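Local coordinates for protein beta-n-acetylhexosaminidase (Streptococcus pneumoniae, PDB 4AZI) that probably hydrolyses terminal beta-linked N-acetylglucosamine residues from glycans as a family 20 exo-beta-D-N-acetylglucosaminidase catalytic module, at residues Q26-V31 with I101-S106; K33-G38 with A363-L368; G230-D235 with K268-L273. The protein carries 2 engineered substitutions. All blocks are in the same frame, centred on the assembly; numbering follows the deposited sequence.

Contact 1: residues Q26-V31 with I101-S106; sequences QLKRIV and IEYAKS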
loop_
_atom_site.group_PDB
_atom_site.type_symbol
_atom_site.label_atom_id
_atom_site.label_comp_id
_atom_site.label_asym_id
_atom_site.label_seq_id
_atom_site.Cartn_x
_atom_site.Cartn_y
_atom_site.Cartn_z
ATOM N N GLN A 26 -7.514 1.779 15.390
ATOM C CA GLN A 26 -6.080 1.560 15.253
ATOM C C GLN A 26 -5.549 2.275 14.012
ATOM O O GLN A 26 -4.487 2.889 14.059
ATOM C CB GLN A 26 -5.742 0.066 15.218
ATOM C CG GLN A 26 -5.724 -0.589 16.592
ATOM C CD GLN A 26 -5.601 -2.101 16.528
ATOM O OE1 GLN A 26 -6.170 -2.745 15.652
ATOM N NE2 GLN A 26 -4.862 -2.676 17.472
ATOM N N LEU A 27 -6.312 2.220 12.922
ATOM C CA LEU A 27 -5.896 2.828 11.660
ATOM C C LEU A 27 -5.979 4.353 11.706
ATOM O O LEU A 27 -5.095 5.037 11.187
ATOM C CB LEU A 27 -6.683 2.236 10.492
ATOM C CG LEU A 27 -6.510 0.711 10.367
ATOM C CD1 LEU A 27 -7.569 0.084 9.473
ATOM C CD2 LEU A 27 -5.107 0.343 9.898
ATOM N N LYS A 28 -7.012 4.872 12.369
ATOM C CA LYS A 28 -7.137 6.312 12.613
ATOM C C LYS A 28 -5.919 6.843 13.371
ATOM O O LYS A 28 -5.393 7.896 13.026
ATOM C CB LYS A 28 -8.424 6.639 13.383
ATOM C CG LYS A 28 -9.700 6.652 12.548
ATOM C CD LYS A 28 -10.928 6.879 13.431
ATOM C CE LYS A 28 -11.923 7.835 12.795
ATOM N NZ LYS A 28 -13.094 8.167 13.673
ATOM N N ARG A 29 -5.472 6.115 14.396
ATOM C CA ARG A 29 -4.259 6.473 15.143
ATOM C C ARG A 29 -2.990 6.509 14.282
ATOM O O ARG A 29 -2.131 7.378 14.462
ATOM C CB ARG A 29 -4.045 5.518 16.313
ATOM C CG ARG A 29 -4.986 5.746 17.478
ATOM C CD ARG A 29 -4.231 5.589 18.780
ATOM N NE ARG A 29 -3.410 6.774 19.057
ATOM C CZ ARG A 29 -2.479 6.857 20.006
ATOM N NH1 ARG A 29 -2.222 5.822 20.795
ATOM N NH2 ARG A 29 -1.801 7.986 20.168
ATOM N N ILE A 30 -2.871 5.546 13.370
ATOM C CA ILE A 30 -1.803 5.546 12.363
ATOM C C ILE A 30 -1.873 6.803 11.478
ATOM O O ILE A 30 -0.853 7.456 11.247
ATOM C CB ILE A 30 -1.838 4.252 11.506
ATOM C CG1 ILE A 30 -1.391 3.048 12.351
ATOM C CG2 ILE A 30 -0.994 4.400 10.235
ATOM C CD1 ILE A 30 -1.752 1.697 11.767
ATOM N N VAL A 31 -3.078 7.130 10.999
ATOM C CA VAL A 31 -3.344 8.362 10.235
ATOM C C VAL A 31 -2.879 9.606 11.012
ATOM O O VAL A 31 -2.175 10.461 10.463
ATOM C CB VAL A 31 -4.854 8.490 9.883
ATOM C CG1 VAL A 31 -5.219 9.917 9.491
ATOM C CG2 VAL A 31 -5.234 7.523 8.772
ATOM N N ILE A 101 -11.089 7.053 5.161
ATOM C CA ILE A 101 -10.757 7.912 4.028
ATOM C C ILE A 101 -11.141 9.383 4.261
ATOM O O ILE A 101 -10.323 10.274 4.052
ATOM C CB ILE A 101 -11.370 7.362 2.724
ATOM C CG1 ILE A 101 -10.785 5.967 2.425
ATOM C CG2 ILE A 101 -11.128 8.328 1.564
ATOM C CD1 ILE A 101 -11.362 5.285 1.200
ATOM N N GLU A 102 -12.372 9.637 4.705
ATOM C CA GLU A 102 -12.793 10.993 5.067
ATOM C C GLU A 102 -11.890 11.575 6.150
ATOM O O GLU A 102 -11.441 12.721 6.040
ATOM C CB GLU A 102 -14.235 11.020 5.590
ATOM C CG GLU A 102 -15.238 10.195 4.808
ATOM C CD GLU A 102 -16.358 11.014 4.202
ATOM O OE1 GLU A 102 -16.074 12.074 3.600
ATOM O OE2 GLU A 102 -17.530 10.582 4.320
ATOM N N TYR A 103 -11.650 10.783 7.201
ATOM C CA TYR A 103 -10.845 11.209 8.360
ATOM C C TYR A 103 -9.424 11.569 7.949
ATOM O O TYR A 103 -8.894 12.614 8.352
ATOM C CB TYR A 103 -10.815 10.105 9.423
ATOM C CG TYR A 103 -10.052 10.449 10.685
ATOM C CD1 TYR A 103 -10.651 11.190 11.703
ATOM C CD2 TYR A 103 -8.734 10.014 10.873
ATOM C CE1 TYR A 103 -9.959 11.501 12.867
ATOM C CE2 TYR A 103 -8.032 10.324 12.033
ATOM C CZ TYR A 103 -8.652 11.067 13.029
ATOM O OH TYR A 103 -7.976 11.382 14.188
ATOM N N ALA A 104 -8.818 10.694 7.146
ATOM C CA ALA A 104 -7.495 10.939 6.589
ATOM C C ALA A 104 -7.498 12.208 5.731
ATOM O O ALA A 104 -6.570 13.021 5.820
ATOM C CB ALA A 104 -7.015 9.738 5.789
ATOM N N LYS A 105 -8.555 12.386 4.935
ATOM C CA LYS A 105 -8.655 13.538 4.024
ATOM C C LYS A 105 -8.625 14.856 4.806
ATOM O O LYS A 105 -7.952 15.797 4.394
ATOM C CB LYS A 105 -9.901 13.442 3.133
ATOM C CG LYS A 105 -9.914 14.403 1.940
ATOM C CD LYS A 105 -11.229 14.328 1.179
ATOM C CE LYS A 105 -11.429 15.587 0.355
ATOM N NZ LYS A 105 -12.753 15.633 -0.313
ATOM N N SER A 106 -9.308 14.888 5.957
ATOM C CA SER A 106 -9.360 16.076 6.822
ATOM C C SER A 106 -7.983 16.471 7.370
ATOM O O SER A 106 -7.764 17.609 7.790
ATOM C CB SER A 106 -10.354 15.872 7.979
ATOM O OG SER A 106 -9.835 14.993 8.963
#

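Contact 2: residues K33-G38 with A363-L368; sequences KASELG and ALREEL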
loop_
_atom_site.group_PDB
_atom_site.type_symbol
_atom_site.label_atom_id
_atom_site.label_comp_id
_atom_site.label_asym_id
_atom_site.label_seq_id
_atom_site.Cartn_x
_atom_site.Cartn_y
_atom_site.Cartn_z
ATOM N N LYS A 33 -0.684 9.740 13.565
ATOM C CA LYS A 33 0.765 9.717 13.678
ATOM C C LYS A 33 1.433 10.098 12.370
ATOM O O LYS A 33 2.447 10.782 12.384
ATOM C CB LYS A 33 1.264 8.345 14.144
ATOM C CG LYS A 33 2.690 8.357 14.670
ATOM C CD LYS A 33 2.806 9.212 15.925
ATOM C CE LYS A 33 4.238 9.299 16.416
ATOM N NZ LYS A 33 4.350 10.195 17.609
ATOM N N ALA A 34 0.867 9.656 11.249
ATOM C CA ALA A 34 1.385 10.036 9.929
ATOM C C ALA A 34 1.234 11.536 9.688
ATOM O O ALA A 34 2.148 12.187 9.190
ATOM C CB ALA A 34 0.699 9.244 8.831
ATOM N N SER A 35 0.079 12.078 10.062
ATOM C CA SER A 35 -0.196 13.506 9.912
ATOM C C SER A 35 0.744 14.384 10.743
ATOM O O SER A 35 1.155 15.455 10.291
ATOM C CB SER A 35 -1.645 13.822 10.273
ATOM O OG SER A 35 -1.879 15.211 10.142
ATOM N N GLU A 36 1.080 13.937 11.953
ATOM C CA GLU A 36 1.940 14.731 12.815
ATOM C C GLU A 36 3.388 14.700 12.332
ATOM O O GLU A 36 4.114 15.697 12.448
ATOM C CB GLU A 36 1.852 14.260 14.272
ATOM C CG GLU A 36 2.992 13.354 14.710
ATOM C CD GLU A 36 3.141 13.271 16.219
ATOM O OE1 GLU A 36 2.164 12.878 16.890
ATOM O OE2 GLU A 36 4.239 13.592 16.724
ATOM N N LEU A 37 3.794 13.554 11.790
ATOM C CA LEU A 37 5.177 13.333 11.384
ATOM C C LEU A 37 5.437 13.855 9.967
ATOM O O LEU A 37 6.588 13.946 9.539
ATOM C CB LEU A 37 5.542 11.844 11.508
ATOM C CG LEU A 37 5.592 11.258 12.932
ATOM C CD1 LEU A 37 5.721 9.740 12.906
ATOM C CD2 LEU A 37 6.708 11.877 13.761
ATOM N N GLY A 38 4.368 14.206 9.257
ATOM C CA GLY A 38 4.486 14.841 7.940
ATOM C C GLY A 38 4.475 13.927 6.731
ATOM O O GLY A 38 4.912 14.325 5.637
ATOM N N ALA A 363 -2.019 21.258 15.504
ATOM C CA ALA A 363 -2.296 22.384 16.404
ATOM C C ALA A 363 -2.930 23.558 15.651
ATOM O O ALA A 363 -3.868 24.185 16.152
ATOM C CB ALA A 363 -1.037 22.823 17.141
ATOM N N LEU A 364 -2.427 23.835 14.445
ATOM C CA LEU A 364 -3.008 24.858 13.576
ATOM C C LEU A 364 -4.487 24.603 13.274
ATOM O O LEU A 364 -5.305 25.514 13.406
ATOM C CB LEU A 364 -2.203 25.028 12.274
ATOM C CG LEU A 364 -2.702 26.089 11.279
ATOM C CD1 LEU A 364 -2.886 27.443 11.955
ATOM C CD2 LEU A 364 -1.772 26.236 10.086
ATOM N N ARG A 365 -4.825 23.376 12.876
ATOM C CA ARG A 365 -6.216 23.029 12.567
ATOM C C ARG A 365 -7.143 23.160 13.781
ATOM O O ARG A 365 -8.328 23.480 13.627
ATOM C CB ARG A 365 -6.322 21.625 11.955
ATOM C CG ARG A 365 -5.939 21.561 10.484
ATOM C CD ARG A 365 -6.219 20.191 9.881
ATOM N NE ARG A 365 -5.230 19.185 10.274
ATOM C CZ ARG A 365 -4.080 18.972 9.639
ATOM N NH1 ARG A 365 -3.752 19.698 8.574
ATOM N NH2 ARG A 365 -3.252 18.031 10.068
ATOM N N GLU A 366 -6.591 22.905 14.970
ATOM C CA GLU A 366 -7.311 23.045 16.238
ATOM C C GLU A 366 -7.565 24.508 16.600
ATOM O O GLU A 366 -8.642 24.849 17.102
ATOM C CB GLU A 366 -6.552 22.356 17.378
ATOM C CG GLU A 366 -6.605 20.836 17.344
ATOM C CD GLU A 366 -5.635 20.180 18.318
ATOM O OE1 GLU A 366 -5.000 20.894 19.125
ATOM O OE2 GLU A 366 -5.502 18.938 18.273
ATOM N N GLU A 367 -6.575 25.365 16.358
ATOM C CA GLU A 367 -6.749 26.799 16.590
ATOM C C GLU A 367 -7.718 27.447 15.597
ATOM O O GLU A 367 -8.509 28.309 15.985
ATOM C CB GLU A 367 -5.405 27.541 16.613
ATOM C CG GLU A 367 -4.649 27.433 17.935
ATOM C CD GLU A 367 -5.463 27.893 19.135
ATOM O OE1 GLU A 367 -5.672 29.115 19.293
ATOM O OE2 GLU A 367 -5.902 27.023 19.919
ATOM N N LEU A 368 -7.663 27.026 14.330
ATOM C CA LEU A 368 -8.581 27.532 13.307
ATOM C C LEU A 368 -10.040 27.184 13.605
ATOM O O LEU A 368 -10.930 28.013 13.408
ATOM C CB LEU A 368 -8.195 27.041 11.903
ATOM C CG LEU A 368 -6.988 27.689 11.204
ATOM C CD1 LEU A 368 -6.703 27.002 9.876
ATOM C CD2 LEU A 368 -7.185 29.187 10.995
#

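Contact 3: residues G230-D235 with K268-L273; sequences GFYYED and KGYKFL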
loop_
_atom_site.group_PDB
_atom_site.type_symbol
_atom_site.label_atom_id
_atom_site.label_comp_id
_atom_site.label_asym_id
_atom_site.label_seq_id
_atom_site.Cartn_x
_atom_site.Cartn_y
_atom_site.Cartn_z
ATOM N N GLY A 230 6.908 -8.946 -11.072
ATOM C CA GLY A 230 6.461 -9.613 -12.281
ATOM C C GLY A 230 6.773 -8.868 -13.554
ATOM O O GLY A 230 6.510 -9.373 -14.635
ATOM N N PHE A 231 7.323 -7.662 -13.437
ATOM C CA PHE A 231 7.504 -6.787 -14.597
ATOM C C PHE A 231 8.870 -6.947 -15.257
ATOM O O PHE A 231 9.909 -6.720 -14.628
ATOM C CB PHE A 231 7.251 -5.321 -14.213
ATOM C CG PHE A 231 5.799 -4.995 -13.969
ATOM C CD1 PHE A 231 5.169 -5.381 -12.786
ATOM C CD2 PHE A 231 5.058 -4.306 -14.926
ATOM C CE1 PHE A 231 3.828 -5.087 -12.566
ATOM C CE2 PHE A 231 3.721 -4.000 -14.710
ATOM C CZ PHE A 231 3.101 -4.391 -13.526
ATOM N N TYR A 232 8.851 -7.319 -16.531
ATOM C CA TYR A 232 10.062 -7.536 -17.318
ATOM C C TYR A 232 11.080 -8.382 -16.579
ATOM O O TYR A 232 12.219 -7.973 -16.376
ATOM C CB TYR A 232 10.647 -6.194 -17.773
ATOM C CG TYR A 232 9.727 -5.516 -18.755
ATOM C CD1 TYR A 232 9.837 -5.769 -20.118
ATOM C CD2 TYR A 232 8.724 -4.653 -18.322
ATOM C CE1 TYR A 232 8.980 -5.178 -21.020
ATOM C CE2 TYR A 232 7.867 -4.049 -19.220
ATOM C CZ TYR A 232 8.005 -4.316 -20.570
ATOM O OH TYR A 232 7.165 -3.737 -21.476
ATOM N N TYR A 233 10.647 -9.567 -16.158
ATOM C CA TYR A 233 11.497 -10.460 -15.369
ATOM C C TYR A 233 12.801 -10.701 -16.116
ATOM O O TYR A 233 12.800 -10.855 -17.342
ATOM C CB TYR A 233 10.773 -11.781 -15.090
ATOM C CG TYR A 233 11.541 -12.746 -14.211
ATOM C CD1 TYR A 233 11.663 -12.530 -12.835
ATOM C CD2 TYR A 233 12.127 -13.886 -14.753
ATOM C CE1 TYR A 233 12.354 -13.429 -12.025
ATOM C CE2 TYR A 233 12.824 -14.786 -13.959
ATOM C CZ TYR A 233 12.938 -14.554 -12.600
ATOM O OH TYR A 233 13.631 -15.450 -11.824
ATOM N N GLU A 234 13.901 -10.673 -15.366
ATOM C CA GLU A 234 15.266 -10.899 -15.880
ATOM C C GLU A 234 15.691 -9.968 -17.037
ATOM O O GLU A 234 16.454 -10.370 -17.923
ATOM C CB GLU A 234 15.493 -12.391 -16.208
ATOM C CG GLU A 234 16.852 -12.910 -15.731
ATOM C CD GLU A 234 17.026 -14.414 -15.884
ATOM O OE1 GLU A 234 16.022 -15.160 -15.877
ATOM O OE2 GLU A 234 18.183 -14.860 -16.006
ATOM N N ASP A 235 15.200 -8.724 -16.995
ATOM C CA ASP A 235 15.494 -7.673 -17.986
ATOM C C ASP A 235 15.198 -8.086 -19.439
ATOM O O ASP A 235 15.893 -7.658 -20.349
ATOM C CB ASP A 235 16.957 -7.173 -17.885
ATOM C CG ASP A 235 17.332 -6.660 -16.504
ATOM O OD1 ASP A 235 16.434 -6.258 -15.721
ATOM O OD2 ASP A 235 18.555 -6.644 -16.215
ATOM N N LYS A 268 12.390 1.518 -19.582
ATOM C CA LYS A 268 11.090 1.238 -20.206
ATOM C C LYS A 268 10.037 2.318 -19.954
ATOM O O LYS A 268 8.875 2.146 -20.338
ATOM C CB LYS A 268 10.539 -0.112 -19.716
ATOM C CG LYS A 268 11.282 -1.334 -20.228
ATOM C CD LYS A 268 10.988 -1.590 -21.697
ATOM C CE LYS A 268 11.719 -2.827 -22.171
ATOM N NZ LYS A 268 11.706 -2.913 -23.655
ATOM N N GLY A 269 10.437 3.402 -19.292
ATOM C CA GLY A 269 9.557 4.536 -18.998
ATOM C C GLY A 269 8.863 4.530 -17.636
ATOM O O GLY A 269 8.056 5.401 -17.353
ATOM N N TYR A 270 9.168 3.561 -16.785
ATOM C CA TYR A 270 8.423 3.426 -15.524
ATOM C C TYR A 270 8.780 4.475 -14.475
ATOM O O TYR A 270 9.902 4.975 -14.447
ATOM C CB TYR A 270 8.596 2.028 -14.937
ATOM C CG TYR A 270 7.806 0.967 -15.659
ATOM C CD1 TYR A 270 6.422 0.967 -15.608
ATOM C CD2 TYR A 270 8.441 -0.034 -16.395
ATOM C CE1 TYR A 270 5.679 -0.001 -16.246
ATOM C CE2 TYR A 270 7.702 -1.009 -17.054
ATOM C CZ TYR A 270 6.315 -0.980 -16.969
ATOM O OH TYR A 270 5.544 -1.921 -17.601
ATOM N N LYS A 271 7.808 4.806 -13.625
ATOM C CA LYS A 271 8.039 5.662 -12.462
ATOM C C LYS A 271 7.908 4.828 -11.197
ATOM O O LYS A 271 7.160 3.857 -11.180
ATOM C CB LYS A 271 7.037 6.809 -12.439
ATOM C CG LYS A 271 7.219 7.785 -13.588
ATOM C CD LYS A 271 5.890 8.185 -14.190
ATOM C CE LYS A 271 5.279 9.383 -13.474
ATOM N NZ LYS A 271 5.900 10.681 -13.867
ATOM N N PHE A 272 8.633 5.214 -10.148
ATOM C CA PHE A 272 8.774 4.372 -8.966
ATOM C C PHE A 272 8.201 5.008 -7.722
ATOM O O PHE A 272 8.345 6.208 -7.523
ATOM C CB PHE A 272 10.263 4.056 -8.697
ATOM C CG PHE A 272 10.949 3.316 -9.812
ATOM C CD1 PHE A 272 10.654 1.981 -10.065
ATOM C CD2 PHE A 272 11.909 3.946 -10.593
ATOM C CE1 PHE A 272 11.290 1.289 -11.076
ATOM C CE2 PHE A 272 12.549 3.259 -11.611
ATOM C CZ PHE A 272 12.238 1.926 -11.853
ATOM N N LEU A 273 7.556 4.194 -6.893
ATOM C CA LEU A 273 7.361 4.516 -5.490
ATOM C C LEU A 273 8.406 3.689 -4.734
ATOM O O LEU A 273 8.338 2.451 -4.739
ATOM C CB LEU A 273 5.940 4.186 -5.020
ATOM C CG LEU A 273 5.660 4.416 -3.513
ATOM C CD1 LEU A 273 5.877 5.874 -3.107
ATOM C CD2 LEU A 273 4.264 3.951 -3.114
#

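Contact 1: residues Q26-V31 with I101-S106
A chi1 of -178°, which sets CG trans to the main-chain nitrogen, carries the Tyr-103 ring out of helix 94-106 toward helix 24-37, where Lys-28 and Val-31 receive it. The Lys-28 chain leaves with CG beside its own backbone N and then bends at chi3 (138°), which lays it across the ring at about a right angle. CE sits over one face, 3.7 Å above the plane and offset toward the rim, a CH-pi contact with 4.0 Å from CE to the centroid of the Tyr-103 ring. Nearer the backbone, Lys-28 CG reaches Tyr-103 CD2 at 3.9 Å, and the carbonyl oxygen Lys-28 O lies 3.7 Å from Tyr-103 CE2.

One turn on, Val-31 CG1 meets the CD2/CE2 side of the ring obliquely, 3.8 Å from Tyr-103 CD2. Both Val-31 methyls, CG1 and CG2, rest against Ala-104 CB, each 4.1 Å away; the small alanine lets the backbones close in, to 6.1 Å between Val-31 CA and Ala-104 CA.

The polar ends are held by residues next to the contact. Lys-28 NZ forms a salt bridge with Glu-99, one turn earlier on the tyrosine's helix, and Tyr-103 OH is hydrogen-bonded to Asp-32. Lysine and tyrosine are thus each tied to the helix opposite, which should limit rotation of both. Toward the interior, Val-31 also touches Leu-100 of helix 94-106 and Val-42 of strand 41-45.

The segment axes run nearly parallel, crossing at -17°. Such near-parallel packing of neighbouring helices around the barrel, backed by a strand of the parallel sheet, is characteristic of the outer layer of a TIM barrel, the fold of the family 20 catalytic domain.

Contact 2: residues K33-G38 with A363-L368
Ser-35 and Arg-365 meet across two separate helices whose backbones stand well apart, the first ending at Leu-37 before Gly-38 turns out of helical geometry with a positive phi of 92°. Ser-35 lies on helix 24-37, which follows the first strand of the TIM barrel, and Arg-365 on the short helix 362-368, which follows the last barrel strand and helix 339-352 along the chain. With 11.6 Å between Ser-35 CA and Arg-365 CA, the long arginine does the bridging; its chain bends at chi3 (-76°), turning the guanidinium edge to the serine.

The approach is close but is not a hydrogen bond. Ser-35 OG lies near the guanidinium plane, roughly on the extension of the CZ-NH2 bond, so neither N-H of Arg-365 NH2 points squarely at it. Asn-362 serves both groups instead: its OD1 takes a weak hydrogen bond from Arg-365 NH2, and its ND2 makes another weak one with Ser-35 OG. The link between the helices is therefore a small polar cluster and not an apolar seam.

Beyond it, Leu-364 packs against Val-409 and Leu-412 of helix 402-414, and Gly-38 shares a backbone hydrogen bond with Arg-358, a second tie between the end of the barrel helix and the later part of the chain. On the barrel helix itself, Lys-33 NZ and Glu-36 OE2 form a salt bridge at 3.5 Å. Between the helices, Ser-35 OG and Arg-365 NH2 are 3.1 Å apart.

Contact 3: residues G230-D235 with K268-L273
Lys-268 lies over one face of the Tyr-232 ring: its chain bends at chi2 (-73°), placing CD 4.1 Å above the ring plane near the rim, and CE 3.8 Å from Tyr-232 CE1. The ammonium continues past the ring to a salt bridge with Asp-237. Gly-269 then closes helix 262-267 in a Schellman motif, its positive phi (94°) turning the chain toward the next strand.

Tyr-270 is the second point of contact. Its side chain crosses those of Phe-231 and Tyr-232 at about right angles, with the phenol end between them. Tyr-270 OH lies at the edge of the Tyr-232 ring, 3.5 Å from Tyr-232 CE2, and near the plane of the Phe-231 ring, 3.6 Å from Phe-231 CD2. Tyr-270 CE2 adds an apolar touch to Tyr-232 CE2 at 3.7 Å. The buried hydroxyl is satisfied by the carbonyl of Asp-242, while Tyr-232 OH bonds to the backbone N of Phe-241.

Lys-271 bonds through its backbone to Ile-247 of strand 246-249, the neighbour of strand 271-282 in the TIM barrel; segment 230-235 belongs to the long loop that leads into that neighbour. Phe-272 pairs through its backbone with Val-322 on the other flank and packs on Leu-265. Leu-273 returns to strand 246-249, bonding Ile-247 and Tyr-249, and its side chain touches Met-225.

How the contacts relate
Contacts 1 and 2 share helix 24-37 and lie on the same side of the chain's centre, their centres 12 Å apart; they touch where Ser-106 O packs on Arg-365 CD. Contact 3 sits on the opposite side, with centres about 32 Å from contact 1 and 37 Å from contact 2. Along the chain, contacts 1 and 2 interleave, and contact 3 is nested within the span that contact 2 closes. Helix 24-37 thus joins the neighbouring barrel helix 94-106 and the later helix 362-368, whereas contact 3 ties a loop to the residues leading into strand 271-282, whose far end contributes Tyr-280 and Ile-282 to the inhibitor pocket.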